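Local coordinates for protein Endonuclease/exonuclease/phosphatase (Leptotrichia buccalis C-1013-b, PDB 3TEB) that probably acts as a metal-dependent nuclease or related phosphoester hydrolase of the endonuclease/exonuclease/phosphatase family, at residues S141-L146 / M174-T179; L196-V201 / K225-Y230; D24-T29 / W63-T68. One frame throughout, in Å; residues are numbered along the deposited sequence.

Contact 1 of 3, residues S141-L146 / M174-T179; sequences SCHMNL and MGDFNT
The His143 imidazole runs alongside the Asp176 carboxylate, the two planes 14° apart, on one face of a parallel strand pair in the DNase I-like fold; 174-179 carries the family's Gly-Asp-Phe-Asn sequence. Both side chains run anti to their backbone N (chi1 -175° for Asp176), which sets OD2 of Asp176 3.2 Å from CD2 of His143. Glu42, a magnesium-binding residue of this protein, touches His143, and a bound magnesium ion lies about 6 Å from the Asp176 side chain, too far for direct coordination as modelled. Parallel backbone bonds set the register: Cys142 N donates to Met174 O at 2.7 Å and Met144 N to Asp176 O at 2.9 Å, while Asp176 N to Cys142 O, across the corner at Gly175, is weak. Away from the His143 face, Phe177 runs alongside Met144 (a selenomethionine), whose chain bends at chi2 and chi3; its CG sits 3.6 Å from Phe177 CD2, and its SE makes an oblique Met-aromatic contact 5.2 Å from the ring centroid. Beyond the strands, the Asn178 amide reaches across to 141-146, and its ND2 donates to Met144 O at 2.6 Å, tilted 22° from the carbonyl plane.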
# COMPACT_ATOMS: atom_id res chain seq x y z
N SER A 141 -4.51 0.30 -3.39
CA SER A 141 -3.08 0.31 -3.08
C SER A 141 -2.37 1.29 -4.00
O SER A 141 -2.38 1.12 -5.21
CB SER A 141 -2.50 -1.08 -3.24
OG SER A 141 -1.17 -1.13 -2.76
N CYS A 142 -1.78 2.34 -3.42
CA CYS A 142 -1.27 3.44 -4.22
C CYS A 142 0.18 3.72 -3.95
O CYS A 142 0.63 3.64 -2.80
CB CYS A 142 -2.01 4.73 -3.90
SG CYS A 142 -3.73 4.50 -3.54
N HIS A 143 0.90 4.06 -5.01
CA HIS A 143 2.26 4.54 -4.90
C HIS A 143 2.47 5.69 -5.88
O HIS A 143 2.66 5.48 -7.08
CB HIS A 143 3.27 3.41 -5.13
CG HIS A 143 4.69 3.86 -5.04
ND1 HIS A 143 5.68 3.35 -5.85
CD2 HIS A 143 5.28 4.78 -4.25
CE1 HIS A 143 6.83 3.92 -5.54
NE2 HIS A 143 6.61 4.80 -4.58
N MSE A 144 2.43 6.91 -5.34
CA MSE A 144 2.38 8.14 -6.14
C MSE A 144 3.76 8.71 -6.41
O MSE A 144 4.73 8.33 -5.76
CB MSE A 144 1.54 9.21 -5.44
CG MSE A 144 0.24 8.70 -4.83
SE MSE A 144 -1.04 8.02 -6.13
CE MSE A 144 -1.45 9.69 -7.03
N ASN A 145 3.82 9.64 -7.35
CA ASN A 145 5.03 10.38 -7.65
C ASN A 145 5.25 11.50 -6.63
O ASN A 145 4.35 11.81 -5.84
CB ASN A 145 4.94 10.99 -9.05
CG ASN A 145 4.78 9.94 -10.13
OD1 ASN A 145 5.68 9.12 -10.36
ND2 ASN A 145 3.64 9.95 -10.80
N LEU A 146 6.45 12.10 -6.65
CA LEU A 146 6.72 13.27 -5.83
C LEU A 146 5.73 14.38 -6.17
O LEU A 146 5.33 14.52 -7.32
CB LEU A 146 8.17 13.75 -6.03
CG LEU A 146 9.30 12.79 -5.62
CD1 LEU A 146 10.63 13.27 -6.20
CD2 LEU A 146 9.40 12.59 -4.10
N MSE A 174 -4.81 3.39 0.32
CA MSE A 174 -3.60 3.05 1.11
C MSE A 174 -2.30 3.13 0.32
O MSE A 174 -2.20 2.62 -0.81
CB MSE A 174 -3.72 1.62 1.63
CG MSE A 174 -4.88 1.33 2.55
SE MSE A 174 -5.18 -0.59 2.75
CE MSE A 174 -5.99 -0.88 1.03
N GLY A 175 -1.28 3.72 0.93
CA GLY A 175 0.07 3.60 0.40
C GLY A 175 1.03 4.77 0.49
O GLY A 175 0.87 5.69 1.29
N ASP A 176 2.04 4.70 -0.37
CA ASP A 176 3.15 5.63 -0.34
C ASP A 176 2.83 6.82 -1.21
O ASP A 176 2.68 6.68 -2.43
CB ASP A 176 4.40 4.92 -0.85
CG ASP A 176 5.65 5.79 -0.75
OD1 ASP A 176 5.63 6.83 -0.03
OD2 ASP A 176 6.66 5.41 -1.39
N PHE A 177 2.72 7.99 -0.60
CA PHE A 177 2.32 9.20 -1.32
C PHE A 177 3.47 10.15 -1.61
O PHE A 177 3.26 11.19 -2.26
CB PHE A 177 1.18 9.91 -0.58
CG PHE A 177 -0.15 9.27 -0.79
CD1 PHE A 177 -0.47 8.08 -0.13
CD2 PHE A 177 -1.08 9.82 -1.68
CE1 PHE A 177 -1.71 7.45 -0.34
CE2 PHE A 177 -2.32 9.21 -1.91
CZ PHE A 177 -2.64 8.02 -1.24
N ASN A 178 4.67 9.79 -1.15
CA ASN A 178 5.87 10.61 -1.31
C ASN A 178 5.68 12.05 -0.86
O ASN A 178 6.18 12.96 -1.51
CB ASN A 178 6.33 10.60 -2.76
CG ASN A 178 7.14 9.38 -3.11
OD1 ASN A 178 8.05 8.98 -2.39
ND2 ASN A 178 6.82 8.78 -4.25
N THR A 179 4.95 12.25 0.24
CA THR A 179 4.61 13.59 0.71
C THR A 179 4.71 13.68 2.22
O THR A 179 4.00 12.98 2.94
CB THR A 179 3.19 13.97 0.28
OG1 THR A 179 3.12 13.93 -1.15
CG2 THR A 179 2.85 15.36 0.74

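Contact 2 of 3, residues L196-V201 / K225-Y230; sequences LFDTYV and KKRLDY
Arg227 reaches across to residues 196-201 and meets Asp198 and Tyr200 with different parts of its guanidinium. The Asp198 carboxylate meets the guanidinium at its edge, the planes 30° apart, forming a salt bridge through OD1 and NH2; the modelled 2.4 Å between these two atoms is doubtfully short. Tyr200 covers one face of the same group, its CD2 3.4 Å from Arg227 CZ and over the centre, with ring and guanidinium planes 36° apart. An acid at the edge and a ring over one face limit how the group can turn. Asp198 closes the short strand 197-198, which pairs antiparallel with strand 225-233 in one sheet of the DNase I-like fold, and it is also the N-cap of helix 199-202: OD2 accepts from Tyr200 N at 3.0 Å, from above the carboxylate plane. Its OD1 has a second partner in Tyr188 OH. The Tyr230 ring only grazes the salt bridge, CD1 lying 4.0 Å from Asp198 OD1, and its hydroxyl bonds to Thr179 O; that of Tyr200 bonds to Asp207 O. The packing thins toward the surface at Val201, an exposed residue whose CG2 makes a marginal contact, 4.5 Å from Arg227 NH2.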
# COMPACT_ATOMS: atom_id res chain seq x y z
N LEU A 196 -10.60 13.83 1.10
CA LEU A 196 -9.97 12.73 1.80
C LEU A 196 -9.78 13.00 3.28
O LEU A 196 -9.46 14.11 3.69
CB LEU A 196 -8.62 12.42 1.17
CG LEU A 196 -8.68 11.66 -0.15
CD1 LEU A 196 -7.28 11.37 -0.63
CD2 LEU A 196 -9.47 10.38 -0.01
N PHE A 197 -10.00 11.95 4.07
CA PHE A 197 -9.78 11.98 5.51
C PHE A 197 -8.61 11.07 5.88
O PHE A 197 -8.48 9.96 5.37
CB PHE A 197 -11.05 11.55 6.25
CG PHE A 197 -12.25 12.43 5.98
CD1 PHE A 197 -12.59 13.45 6.86
CD2 PHE A 197 -13.04 12.23 4.85
CE1 PHE A 197 -13.69 14.27 6.61
CE2 PHE A 197 -14.15 13.04 4.60
CZ PHE A 197 -14.47 14.06 5.48
N ASP A 198 -7.74 11.56 6.76
CA ASP A 198 -6.52 10.87 7.13
C ASP A 198 -6.71 10.10 8.43
O ASP A 198 -6.86 10.72 9.49
CB ASP A 198 -5.42 11.92 7.28
CG ASP A 198 -4.08 11.33 7.66
OD1 ASP A 198 -3.11 12.11 7.70
OD2 ASP A 198 -3.96 10.11 7.92
N THR A 199 -6.67 8.77 8.37
CA THR A 199 -6.91 7.93 9.55
C THR A 199 -5.93 8.15 10.69
O THR A 199 -6.27 7.92 11.85
CB THR A 199 -6.94 6.43 9.24
OG1 THR A 199 -5.67 6.02 8.74
CG2 THR A 199 -8.00 6.13 8.22
N TYR A 200 -4.72 8.60 10.37
CA TYR A 200 -3.78 8.97 11.42
C TYR A 200 -4.38 10.06 12.31
O TYR A 200 -4.43 9.91 13.54
CB TYR A 200 -2.41 9.41 10.86
CG TYR A 200 -1.46 9.85 11.96
CD1 TYR A 200 -0.88 8.93 12.82
CD2 TYR A 200 -1.16 11.20 12.15
CE1 TYR A 200 -0.03 9.33 13.84
CE2 TYR A 200 -0.30 11.62 13.17
CZ TYR A 200 0.26 10.68 14.01
OH TYR A 200 1.10 11.07 15.02
N VAL A 201 -4.86 11.13 11.68
CA VAL A 201 -5.45 12.27 12.39
C VAL A 201 -6.71 11.84 13.15
O VAL A 201 -6.89 12.19 14.31
CB VAL A 201 -5.77 13.43 11.42
CG1 VAL A 201 -6.29 14.66 12.18
CG2 VAL A 201 -4.54 13.79 10.55
N LYS A 225 13.24 12.83 9.73
CA LYS A 225 12.13 11.97 10.11
C LYS A 225 10.84 12.42 9.41
O LYS A 225 10.41 13.56 9.54
CB LYS A 225 11.95 11.95 11.63
CG LYS A 225 13.01 11.12 12.36
CD LYS A 225 12.39 10.28 13.46
CE LYS A 225 12.29 11.02 14.79
NZ LYS A 225 13.44 10.69 15.65
N LYS A 226 10.24 11.50 8.66
CA LYS A 226 9.14 11.87 7.77
C LYS A 226 7.92 10.96 7.90
O LYS A 226 8.00 9.83 8.39
CB LYS A 226 9.61 11.89 6.31
CG LYS A 226 10.67 12.94 5.97
CD LYS A 226 10.95 12.87 4.47
CE LYS A 226 11.73 14.07 3.95
NZ LYS A 226 13.18 13.76 3.84
N ARG A 227 6.77 11.48 7.48
CA ARG A 227 5.57 10.68 7.36
C ARG A 227 5.12 10.76 5.90
O ARG A 227 4.52 11.75 5.47
CB ARG A 227 4.49 11.18 8.32
CG ARG A 227 3.30 10.28 8.46
CD ARG A 227 2.38 10.71 9.58
NE ARG A 227 1.02 10.85 9.09
CZ ARG A 227 0.30 11.97 9.16
NH1 ARG A 227 0.79 13.05 9.74
NH2 ARG A 227 -0.92 11.99 8.67
N LEU A 228 5.46 9.72 5.14
CA LEU A 228 5.29 9.69 3.70
C LEU A 228 4.20 8.72 3.25
O LEU A 228 3.67 8.82 2.14
CB LEU A 228 6.59 9.27 3.04
CG LEU A 228 7.80 10.20 3.05
CD1 LEU A 228 8.82 9.65 2.06
CD2 LEU A 228 7.42 11.63 2.69
N ASP A 229 3.92 7.75 4.12
CA ASP A 229 2.93 6.71 3.86
C ASP A 229 1.63 7.05 4.59
O ASP A 229 1.66 7.65 5.67
CB ASP A 229 3.45 5.35 4.35
CG ASP A 229 4.74 4.92 3.63
OD1 ASP A 229 5.84 5.43 3.98
OD2 ASP A 229 4.66 4.04 2.74
N TYR A 230 0.49 6.67 4.01
CA TYR A 230 -0.80 7.00 4.62
C TYR A 230 -1.87 5.95 4.43
O TYR A 230 -1.73 5.04 3.63
CB TYR A 230 -1.35 8.30 4.03
CG TYR A 230 -0.45 9.49 4.12
CD1 TYR A 230 -0.53 10.36 5.21
CD2 TYR A 230 0.47 9.78 3.11
CE1 TYR A 230 0.28 11.48 5.29
CE2 TYR A 230 1.29 10.89 3.18
CZ TYR A 230 1.19 11.74 4.27
OH TYR A 230 2.00 12.85 4.34

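Contact 3 of 3, residues D24-T29 / W63-T68; sequences DILART and WVLLET
Asp24 starts the contact of helix 19-33 with helix 61-69 by laying its carboxylate across Thr68 at about a right angle, OD1 3.6 Å from the methyl CG2. Neither carboxylate oxygen depends on the threonine: OD1 is hydrogen-bonded to Tyr72 OH, and OD2 takes a salt bridge from Arg28 NE, one turn on, at 3.2 Å. Next to touch is Leu26, pointed at the other helix with CG anti to its backbone N (chi1 -178°). It meets Leu65, whose CG is likewise anti to N, at about a right angle, and the CD2 methyls of Leu26 and Leu65 stand 3.7 Å apart. Ala27 follows, its single methyl placed between two partners: CB is 3.8 Å from Leu65 CD1 and 3.6 Å from Thr68 CG2. With only a methyl here, the axes of the short segments pass 9.1 Å apart, crossing at -55°, close to the angle expected when i to i+4 ridges pack into grooves. Helix 19-33 is the connection of a beta-alpha-beta crossover between the parallel neighbouring strands 4-10 and 37-46, and helix 61-69 runs ahead of strand 78-84 at the edge of the same sheet. Thr68 can offer a methyl to Ala27 because its CG2 is anti to the backbone N, leaving OG1 to donate back to Val64 O at 3.0 Å, from above the carbonyl plane. Arg28 turns away from helix 61-69 and packs on Tyr72.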
# COMPACT_ATOMS: atom_id res chain seq x y z
N ASP A 24 10.48 -13.23 5.91
CA ASP A 24 10.02 -14.07 6.98
C ASP A 24 9.39 -13.29 8.14
O ASP A 24 8.34 -13.67 8.64
CB ASP A 24 11.14 -14.96 7.48
CG ASP A 24 10.61 -16.24 8.11
OD1 ASP A 24 10.00 -17.04 7.37
OD2 ASP A 24 10.83 -16.43 9.34
N ILE A 25 10.04 -12.19 8.56
CA ILE A 25 9.49 -11.28 9.57
C ILE A 25 8.10 -10.81 9.15
O ILE A 25 7.15 -10.86 9.93
CB ILE A 25 10.32 -9.98 9.71
CG1 ILE A 25 11.84 -10.23 9.85
CG2 ILE A 25 9.73 -9.09 10.80
CD1 ILE A 25 12.33 -10.41 11.23
N LEU A 26 7.99 -10.34 7.92
CA LEU A 26 6.72 -9.82 7.42
C LEU A 26 5.65 -10.89 7.47
O LEU A 26 4.59 -10.66 8.02
CB LEU A 26 6.90 -9.31 5.99
CG LEU A 26 5.76 -8.67 5.21
CD1 LEU A 26 5.00 -7.61 6.02
CD2 LEU A 26 6.38 -8.08 3.96
N ALA A 27 5.96 -12.06 6.91
CA ALA A 27 5.04 -13.20 6.90
C ALA A 27 4.57 -13.59 8.30
O ALA A 27 3.37 -13.58 8.56
CB ALA A 27 5.65 -14.38 6.18
N ARG A 28 5.51 -13.89 9.20
CA ARG A 28 5.22 -14.19 10.61
C ARG A 28 4.27 -13.20 11.29
O ARG A 28 3.43 -13.58 12.11
CB ARG A 28 6.51 -14.22 11.43
CG ARG A 28 7.34 -15.46 11.28
CD ARG A 28 8.60 -15.38 12.16
NE ARG A 28 9.35 -16.63 12.15
CZ ARG A 28 9.02 -17.71 12.85
NH1 ARG A 28 7.94 -17.71 13.63
NH2 ARG A 28 9.76 -18.81 12.77
N THR A 29 4.45 -11.92 10.96
CA THR A 29 3.67 -10.85 11.56
C THR A 29 2.26 -10.93 11.05
O THR A 29 1.33 -11.05 11.83
CB THR A 29 4.25 -9.46 11.21
OG1 THR A 29 5.66 -9.43 11.50
CG2 THR A 29 3.54 -8.37 12.01
N TRP A 63 3.99 -12.98 -4.27
CA TRP A 63 3.73 -14.40 -4.35
C TRP A 63 4.60 -15.18 -3.36
O TRP A 63 4.10 -16.06 -2.66
CB TRP A 63 3.96 -14.88 -5.77
CG TRP A 63 3.73 -16.32 -5.95
CD1 TRP A 63 4.68 -17.27 -6.16
CD2 TRP A 63 2.47 -17.00 -5.96
NE1 TRP A 63 4.09 -18.51 -6.30
CE2 TRP A 63 2.73 -18.37 -6.18
CE3 TRP A 63 1.13 -16.58 -5.79
CZ2 TRP A 63 1.72 -19.34 -6.24
CZ3 TRP A 63 0.11 -17.54 -5.85
CH2 TRP A 63 0.42 -18.91 -6.08
N VAL A 64 5.88 -14.84 -3.27
CA VAL A 64 6.77 -15.48 -2.30
C VAL A 64 6.26 -15.24 -0.88
O VAL A 64 6.17 -16.16 -0.07
CB VAL A 64 8.24 -15.00 -2.45
CG1 VAL A 64 9.11 -15.59 -1.34
CG2 VAL A 64 8.79 -15.36 -3.83
N LEU A 65 5.91 -13.99 -0.59
CA LEU A 65 5.35 -13.63 0.71
C LEU A 65 4.21 -14.56 1.08
O LEU A 65 4.22 -15.18 2.15
CB LEU A 65 4.84 -12.19 0.68
CG LEU A 65 4.20 -11.69 1.97
CD1 LEU A 65 5.01 -12.11 3.19
CD2 LEU A 65 4.15 -10.19 1.89
N LEU A 66 3.24 -14.66 0.17
CA LEU A 66 2.12 -15.55 0.32
C LEU A 66 2.50 -17.01 0.59
O LEU A 66 1.93 -17.63 1.48
CB LEU A 66 1.23 -15.47 -0.91
CG LEU A 66 -0.23 -15.77 -0.56
CD1 LEU A 66 -0.86 -14.53 0.05
CD2 LEU A 66 -1.01 -16.24 -1.79
N GLU A 67 3.44 -17.56 -0.18
CA GLU A 67 3.86 -18.94 0.05
C GLU A 67 4.52 -19.12 1.40
O GLU A 67 4.38 -20.17 2.03
CB GLU A 67 4.75 -19.46 -1.07
CG GLU A 67 3.95 -20.14 -2.17
CD GLU A 67 4.80 -20.72 -3.32
OE1 GLU A 67 4.20 -21.32 -4.25
OE2 GLU A 67 6.06 -20.59 -3.31
N THR A 68 5.23 -18.09 1.85
CA THR A 68 5.84 -18.08 3.18
C THR A 68 4.77 -17.96 4.25
O THR A 68 4.84 -18.59 5.29
CB THR A 68 6.85 -16.92 3.34
OG1 THR A 68 7.81 -16.99 2.29
CG2 THR A 68 7.57 -17.00 4.68

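In the fold
From the N terminus, the three contacts come in series, none nesting in or crossing another. Contact 3 closes first: its loop of 33 residues includes strand 37-46, so the two helices pack together with that strand of the first large sheet between them in sequence. Contact 1 then closes a loop of 27 residues containing helix 154-162, and contact 2 one of 23 residues, part of which (216-221) is not modelled. Contacts 1 and 2 touch in the second large sheet: a probable hydrogen bond, Gly175 O to Tyr230 N at 2.9 Å, joins the end of 170-174 to 225-233, and contact 1 adds 135-143. Contact 3 lies remote, its centre 23 Å from that of contact 1.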